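Local coordinates for beta-N-acetylhexosaminidase (Streptomyces plicatus, PDB 1JAK), which hydrolyses terminal N-acetylhexosamine residues from glycosides as a family 20 glycoside hydrolase, probably by substrate-assisted catalysis, at residues V348-L353 with P446-T451; Y313-G318 with L363-G368. All blocks are in the same frame, centred on the assembly; numbering follows the deposited sequence.

Contact 1: residues V348-L353 with P446-T451; sequences VGWHQL and PLWTET. With IFG ((2R,3R,4S,5R)-2-acetamido-3,4-dihydroxy-5-hydroxymethyl-piperidine), chain F.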
loop_
_atom_site.group_PDB
_atom_site.type_symbol
_atom_site.label_atom_id
_atom_site.label_comp_id
_atom_site.label_asym_id
_atom_site.label_seq_id
_atom_site.Cartn_x
_atom_site.Cartn_y
_atom_site.Cartn_z
ATOM N N VAL A 348 -0.994 -7.266 -14.215
ATOM C CA VAL A 348 -0.454 -7.787 -12.970
ATOM C C VAL A 348 -1.452 -8.863 -12.567
ATOM O O VAL A 348 -2.650 -8.717 -12.799
ATOM C CB VAL A 348 -0.424 -6.733 -11.844
ATOM C CG1 VAL A 348 0.198 -7.343 -10.590
ATOM C CG2 VAL A 348 0.363 -5.504 -12.288
ATOM N N GLY A 349 -0.958 -9.949 -11.990
ATOM C CA GLY A 349 -1.846 -11.005 -11.546
ATOM C C GLY A 349 -1.227 -11.699 -10.356
ATOM O O GLY A 349 -0.040 -11.516 -10.088
ATOM N N TRP A 350 -2.015 -12.470 -9.613
ATOM C CA TRP A 350 -1.453 -13.203 -8.486
ATOM C C TRP A 350 -0.543 -14.250 -9.125
ATOM O O TRP A 350 -0.673 -14.519 -10.323
ATOM C CB TRP A 350 -2.568 -13.828 -7.648
ATOM C CG TRP A 350 -3.423 -12.771 -6.992
ATOM C CD1 TRP A 350 -4.658 -12.349 -7.388
ATOM C CD2 TRP A 350 -3.070 -11.969 -5.856
ATOM N NE1 TRP A 350 -5.099 -11.332 -6.571
ATOM C CE2 TRP A 350 -4.144 -11.081 -5.621
ATOM C CE3 TRP A 350 -1.952 -11.919 -5.009
ATOM C CZ2 TRP A 350 -4.135 -10.147 -4.574
ATOM C CZ3 TRP A 350 -1.943 -10.990 -3.964
ATOM C CH2 TRP A 350 -3.030 -10.117 -3.759
ATOM N N HIS A 351 0.368 -14.848 -8.360
ATOM C CA HIS A 351 1.311 -15.780 -8.976
ATOM C C HIS A 351 0.750 -17.007 -9.679
ATOM O O HIS A 351 1.491 -17.703 -10.366
ATOM C CB HIS A 351 2.423 -16.192 -7.993
ATOM C CG HIS A 351 1.992 -17.165 -6.944
ATOM N ND1 HIS A 351 1.492 -16.773 -5.720
ATOM C CD2 HIS A 351 2.015 -18.519 -6.925
ATOM C CE1 HIS A 351 1.230 -17.843 -4.992
ATOM N NE2 HIS A 351 1.539 -18.916 -5.700
ATOM N N GLN A 352 -0.542 -17.280 -9.521
ATOM C CA GLN A 352 -1.139 -18.410 -10.227
ATOM C C GLN A 352 -1.012 -18.148 -11.730
ATOM O O GLN A 352 -1.041 -19.077 -12.540
ATOM C CB GLN A 352 -2.621 -18.564 -9.868
ATOM C CG GLN A 352 -2.886 -19.235 -8.526
ATOM C CD GLN A 352 -2.337 -18.449 -7.359
ATOM O OE1 GLN A 352 -2.497 -17.233 -7.289
ATOM N NE2 GLN A 352 -1.699 -19.143 -6.423
ATOM N N LEU A 353 -0.876 -16.877 -12.099
ATOM C CA LEU A 353 -0.738 -16.500 -13.505
ATOM C C LEU A 353 0.559 -17.058 -14.096
ATOM O O LEU A 353 0.665 -17.239 -15.313
ATOM C CB LEU A 353 -0.762 -14.971 -13.656
ATOM C CG LEU A 353 -0.675 -14.397 -15.079
ATOM C CD1 LEU A 353 -1.850 -14.887 -15.914
ATOM C CD2 LEU A 353 -0.680 -12.878 -15.019
ATOM N N PRO A 446 -0.830 -6.822 1.800
ATOM C CA PRO A 446 -2.282 -6.833 1.580
ATOM C C PRO A 446 -3.084 -6.926 2.871
ATOM O O PRO A 446 -2.711 -7.656 3.790
ATOM C CB PRO A 446 -2.504 -8.080 0.715
ATOM C CG PRO A 446 -1.131 -8.385 0.141
ATOM C CD PRO A 446 -0.224 -8.062 1.291
ATOM N N LEU A 447 -4.185 -6.184 2.932
ATOM C CA LEU A 447 -5.066 -6.227 4.093
ATOM C C LEU A 447 -6.434 -6.697 3.612
ATOM O O LEU A 447 -7.209 -5.923 3.042
ATOM C CB LEU A 447 -5.184 -4.847 4.759
ATOM C CG LEU A 447 -6.097 -4.775 5.994
ATOM C CD1 LEU A 447 -5.703 -5.842 7.014
ATOM C CD2 LEU A 447 -6.002 -3.381 6.615
ATOM N N TRP A 448 -6.710 -7.982 3.823
ATOM C CA TRP A 448 -7.980 -8.583 3.434
ATOM C C TRP A 448 -9.017 -8.263 4.503
ATOM O O TRP A 448 -8.683 -8.149 5.683
ATOM C CB TRP A 448 -7.797 -10.091 3.263
ATOM C CG TRP A 448 -6.797 -10.399 2.189
ATOM C CD1 TRP A 448 -5.496 -10.785 2.356
ATOM C CD2 TRP A 448 -7.006 -10.289 0.776
ATOM N NE1 TRP A 448 -4.882 -10.922 1.130
ATOM C CE2 TRP A 448 -5.787 -10.625 0.145
ATOM C CE3 TRP A 448 -8.107 -9.941 -0.017
ATOM C CZ2 TRP A 448 -5.638 -10.624 -1.246
ATOM C CZ3 TRP A 448 -7.960 -9.941 -1.402
ATOM C CH2 TRP A 448 -6.733 -10.281 -2.001
ATOM N N THR A 449 -10.280 -8.133 4.109
ATOM C CA THR A 449 -11.282 -7.738 5.089
ATOM C C THR A 449 -12.439 -8.665 5.451
ATOM O O THR A 449 -13.496 -8.195 5.869
ATOM C CB THR A 449 -11.850 -6.347 4.721
ATOM O OG1 THR A 449 -12.372 -6.369 3.386
ATOM C CG2 THR A 449 -10.749 -5.297 4.799
ATOM N N GLU A 450 -12.251 -9.974 5.319
ATOM C CA GLU A 450 -13.317 -10.894 5.702
ATOM C C GLU A 450 -13.764 -10.634 7.141
ATOM O O GLU A 450 -14.945 -10.761 7.461
ATOM C CB GLU A 450 -12.853 -12.354 5.615
ATOM C CG GLU A 450 -12.934 -12.975 4.236
ATOM C CD GLU A 450 -11.659 -12.826 3.433
ATOM O OE1 GLU A 450 -10.817 -11.969 3.776
ATOM O OE2 GLU A 450 -11.508 -13.571 2.444
ATOM N N THR A 451 -12.811 -10.266 7.999
ATOM C CA THR A 451 -13.090 -10.049 9.421
ATOM C C THR A 451 -13.060 -8.604 9.919
ATOM O O THR A 451 -13.269 -8.362 11.109
ATOM C CB THR A 451 -12.084 -10.833 10.300
ATOM O OG1 THR A 451 -10.804 -10.182 10.259
ATOM C CG2 THR A 451 -11.929 -12.259 9.793
HETATM N N1 IFG F . -6.647 -15.690 -0.111
HETATM C C2 IFG F . -7.477 -14.891 -1.050
HETATM C C3 IFG F . -8.015 -13.515 -0.484
HETATM C C4 IFG F . -8.443 -13.574 0.997
HETATM C C5 IFG F . -7.293 -14.175 1.810
HETATM C C6 IFG F . -7.529 -14.262 3.314
HETATM C C7 IFG F . -5.453 -14.125 -2.222
HETATM C C8 IFG F . -4.605 -13.800 -3.425
HETATM C C9 IFG F . -6.901 -15.580 1.334
HETATM N N2 IFG F . -6.715 -14.644 -2.295
HETATM O O7 IFG F . -4.948 -13.912 -1.129
HETATM O O3 IFG F . -9.111 -13.077 -1.277
HETATM O O4 IFG F . -9.586 -14.421 1.109
HETATM O O6 IFG F . -6.299 -14.334 4.028
#

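Contact 2: residues Y313-G318 with L363-G368; sequences YLHIGG and LVQYWG. With IFG ((2R,3R,4S,5R)-2-acetamido-3,4-dihydroxy-5-hydroxymethyl-piperidine), chain F.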
loop_
_atom_site.group_PDB
_atom_site.type_symbol
_atom_site.label_atom_id
_atom_site.label_comp_id
_atom_site.label_asym_id
_atom_site.label_seq_id
_atom_site.Cartn_x
_atom_site.Cartn_y
_atom_site.Cartn_z
ATOM N N TYR A 313 -0.492 0.183 -14.309
ATOM C CA TYR A 313 -0.926 -1.197 -14.098
ATOM C C TYR A 313 -2.407 -1.491 -13.927
ATOM O O TYR A 313 -3.184 -0.647 -13.487
ATOM C CB TYR A 313 -0.181 -1.740 -12.878
ATOM C CG TYR A 313 1.280 -1.364 -12.864
ATOM C CD1 TYR A 313 2.207 -2.075 -13.623
ATOM C CD2 TYR A 313 1.730 -0.260 -12.137
ATOM C CE1 TYR A 313 3.544 -1.697 -13.665
ATOM C CE2 TYR A 313 3.072 0.128 -12.170
ATOM C CZ TYR A 313 3.971 -0.597 -12.940
ATOM O OH TYR A 313 5.292 -0.215 -12.995
ATOM N N LEU A 314 -2.777 -2.723 -14.268
ATOM C CA LEU A 314 -4.148 -3.196 -14.123
ATOM C C LEU A 314 -4.015 -4.640 -13.647
ATOM O O LEU A 314 -3.449 -5.480 -14.344
ATOM C CB LEU A 314 -4.886 -3.128 -15.463
ATOM C CG LEU A 314 -6.410 -3.272 -15.447
ATOM C CD1 LEU A 314 -6.814 -4.683 -15.056
ATOM C CD2 LEU A 314 -6.996 -2.250 -14.494
ATOM N N HIS A 315 -4.523 -4.908 -12.447
ATOM C CA HIS A 315 -4.453 -6.227 -11.815
ATOM C C HIS A 315 -5.684 -7.059 -12.191
ATOM O O HIS A 315 -6.814 -6.624 -11.967
ATOM C CB HIS A 315 -4.399 -6.024 -10.290
ATOM C CG HIS A 315 -3.705 -7.116 -9.531
ATOM N ND1 HIS A 315 -4.061 -8.444 -9.627
ATOM C CD2 HIS A 315 -2.724 -7.058 -8.597
ATOM C CE1 HIS A 315 -3.333 -9.157 -8.785
ATOM N NE2 HIS A 315 -2.514 -8.339 -8.146
ATOM N N ILE A 316 -5.474 -8.245 -12.764
ATOM C CA ILE A 316 -6.600 -9.102 -13.136
ATOM C C ILE A 316 -6.769 -10.295 -12.194
ATOM O O ILE A 316 -7.553 -11.203 -12.465
ATOM C CB ILE A 316 -6.485 -9.615 -14.601
ATOM C CG1 ILE A 316 -5.207 -10.432 -14.790
ATOM C CG2 ILE A 316 -6.526 -8.435 -15.564
ATOM C CD1 ILE A 316 -5.071 -11.040 -16.179
ATOM N N GLY A 317 -6.039 -10.284 -11.081
ATOM C CA GLY A 317 -6.153 -11.358 -10.107
ATOM C C GLY A 317 -5.663 -12.710 -10.593
ATOM O O GLY A 317 -4.499 -12.850 -10.965
ATOM N N GLY A 318 -6.546 -13.708 -10.569
ATOM C CA GLY A 318 -6.172 -15.042 -11.023
ATOM C C GLY A 318 -5.971 -16.052 -9.907
ATOM O O GLY A 318 -5.618 -17.208 -10.152
ATOM N N LEU A 363 3.652 -8.656 -14.543
ATOM C CA LEU A 363 4.217 -8.827 -13.212
ATOM C C LEU A 363 3.290 -9.797 -12.493
ATOM O O LEU A 363 2.089 -9.809 -12.757
ATOM C CB LEU A 363 4.232 -7.517 -12.417
ATOM C CG LEU A 363 5.179 -6.382 -12.798
ATOM C CD1 LEU A 363 4.621 -5.625 -13.987
ATOM C CD2 LEU A 363 5.328 -5.445 -11.605
ATOM N N VAL A 364 3.839 -10.626 -11.615
ATOM C CA VAL A 364 2.997 -11.534 -10.847
ATOM C C VAL A 364 3.246 -11.281 -9.373
ATOM O O VAL A 364 4.367 -10.974 -8.961
ATOM C CB VAL A 364 3.249 -13.028 -11.179
ATOM C CG1 VAL A 364 2.800 -13.315 -12.605
ATOM C CG2 VAL A 364 4.715 -13.385 -10.982
ATOM N N GLN A 365 2.183 -11.383 -8.585
ATOM C CA GLN A 365 2.274 -11.145 -7.153
ATOM C C GLN A 365 2.281 -12.470 -6.404
ATOM O O GLN A 365 1.271 -13.173 -6.353
ATOM C CB GLN A 365 1.098 -10.282 -6.691
ATOM C CG GLN A 365 1.270 -9.739 -5.283
ATOM C CD GLN A 365 0.157 -8.794 -4.872
ATOM O OE1 GLN A 365 -0.595 -8.287 -5.712
ATOM N NE2 GLN A 365 0.056 -8.542 -3.573
ATOM N N TYR A 366 3.429 -12.795 -5.823
ATOM C CA TYR A 366 3.607 -14.040 -5.088
ATOM C C TYR A 366 3.085 -13.967 -3.658
ATOM O O TYR A 366 3.589 -13.185 -2.844
ATOM C CB TYR A 366 5.088 -14.407 -5.049
ATOM C CG TYR A 366 5.353 -15.731 -4.387
ATOM C CD1 TYR A 366 5.078 -16.928 -5.050
ATOM C CD2 TYR A 366 5.859 -15.795 -3.090
ATOM C CE1 TYR A 366 5.303 -18.154 -4.439
ATOM C CE2 TYR A 366 6.088 -17.019 -2.466
ATOM C CZ TYR A 366 5.807 -18.195 -3.150
ATOM O OH TYR A 366 6.033 -19.409 -2.546
ATOM N N TRP A 367 2.089 -14.792 -3.352
ATOM C CA TRP A 367 1.523 -14.816 -2.011
ATOM C C TRP A 367 1.696 -16.186 -1.351
ATOM O O TRP A 367 0.926 -16.568 -0.464
ATOM C CB TRP A 367 0.040 -14.410 -2.043
ATOM C CG TRP A 367 -0.850 -15.253 -2.918
ATOM C CD1 TRP A 367 -0.856 -15.307 -4.284
ATOM C CD2 TRP A 367 -1.899 -16.124 -2.478
ATOM N NE1 TRP A 367 -1.849 -16.156 -4.722
ATOM C CE2 TRP A 367 -2.503 -16.671 -3.634
ATOM C CE3 TRP A 367 -2.391 -16.494 -1.219
ATOM C CZ2 TRP A 367 -3.577 -17.569 -3.569
ATOM C CZ3 TRP A 367 -3.462 -17.388 -1.153
ATOM C CH2 TRP A 367 -4.042 -17.915 -2.324
ATOM N N GLY A 368 2.727 -16.909 -1.787
ATOM C CA GLY A 368 3.023 -18.219 -1.231
ATOM C C GLY A 368 3.567 -18.139 0.185
ATOM O O GLY A 368 3.685 -17.051 0.756
HETATM N N1 IFG F . -6.647 -15.690 -0.111
HETATM C C2 IFG F . -7.477 -14.891 -1.050
HETATM C C3 IFG F . -8.015 -13.515 -0.484
HETATM C C4 IFG F . -8.443 -13.574 0.997
HETATM C C5 IFG F . -7.293 -14.175 1.810
HETATM C C6 IFG F . -7.529 -14.262 3.314
HETATM C C7 IFG F . -5.453 -14.125 -2.222
HETATM C C8 IFG F . -4.605 -13.800 -3.425
HETATM C C9 IFG F . -6.901 -15.580 1.334
HETATM N N2 IFG F . -6.715 -14.644 -2.295
HETATM O O7 IFG F . -4.948 -13.912 -1.129
HETATM O O3 IFG F . -9.111 -13.077 -1.277
HETATM O O4 IFG F . -9.586 -14.421 1.109
HETATM O O6 IFG F . -6.299 -14.334 4.028
#

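Contact 1: residues V348-L353 with P446-T451
W350 and W448 reach towards each other from opposite directions and meet at the far ends of their indoles, beside the bound inhibitor IFG. Starting along 446-451, P446, whose CB points toward the other segment, touches M163 and Q365. W448 carries the contact. Its CZ2 lies 3.7 Å from W350 CH2. The six-membered rings meet obliquely, planes at 42°, and their centroids are 5.7 Å apart. W350 does come in at the edge of W448, close to its plane, which leaves a broad face of W448 to the piperidine: IFG C3 sits 3.4 Å above the ring plane, over its centre, and O3 is 3.3 Å from W448 CZ3. W350 in turn puts a face under the acetamide methyl, with its CD2 3.4 Å from IFG C8, while its NE1 is hydrogen-bonded to E250. Both tryptophans leave C-terminal ends of strands in the (β/α)8 barrel of the catalytic domain, 346-350 and 440-447, so they line the mouth where TIM-barrel enzymes bind substrate. Replacing W448 by an alanine would probably strip the sugar-like ring of its aromatic platform and leave the CZ2-CH2 edge of W350 without its neighbour. Next along the loop, T449 is held by its own bonds, OG1 to the carbonyl of D165 and its backbone O to H169. E450 bends at chi2 (91°) so that its carboxylate comes alongside the piperidine, where OE2 accepts a very short hydrogen bond of 2.5 Å from IFG O4. T451 OG1 is hydrogen-bonded to the backbone N of G411.

Contact 2: residues Y313-G318 with L363-G368
H315 and Q365 meet across a gap between parallel but non-adjacent strands, 313-315 and 363-366, whose nearest CA atoms, H315 and L363, are 9.2 Å apart because strand 346-350 runs between them. Side chains must therefore bridge the space. At one end Y313 and L363 pass at a slant, CE1 to CD1 at 4.1 Å, a light apolar touch, with Y313 also edge-to-face with W159. Two residues further along each strand the contact becomes polar. H315 NE2 donates to Q365 OE1 at 3.1 Å, with an N-H...O angle of 155°, and the oxygen lies close to the plane of the imidazole. The amide is turned 67° from that ring, so its carbonyl meets the ring edge with the two flat groups far from coplanar. Q365 gets there as an extended arm, with CG trans to its backbone N (chi1 -168°). On the other side of the imidazole, ND1 accepts the backbone N-H of G317 at 3.1 Å, almost exactly in the ring plane. Gripped at both nitrogens and stacked on H192, the H315 ring has its rotation well fixed. The amide is fixed too, since Q365 NE2 bonds S393 OG. Beyond the strand W367 departs from this pairing and faces the inhibitor instead: IFG C8 lies 3.5 Å above its ring plane, over the centre. Its NE1 bonds Q352 OE1, and its ring edge lies against the backbone O of Q365. H315 and Q365 fill the interior of a TIM barrel below its catalytic mouth, where W367, together with W350 and W448, forms the tryptophan-lined acetamide pocket familiar from family 20 hexosaminidases.

How the contacts relate
Both contacts are buried in the same eight-stranded parallel barrel, their centres about 8 Å apart, and their segments alternate along the chain. Strand 346-350, part of contact 1, is the neighbour of both strands of contact 2, and backbone pairing joins G349 O to Q365 N at 2.7 Å, a probable hydrogen bond. Contact 1 lies at the mouth and spans towards strand 440-447 with aromatic surfaces and no direct hydrogen bond between its segments; the touching pairs of contact 2 lie further down inside the barrel and rely on a histidine-amide bond. Contact 1 gives the inhibitor both a ring platform and a polar bond, contact 2 a single tryptophan.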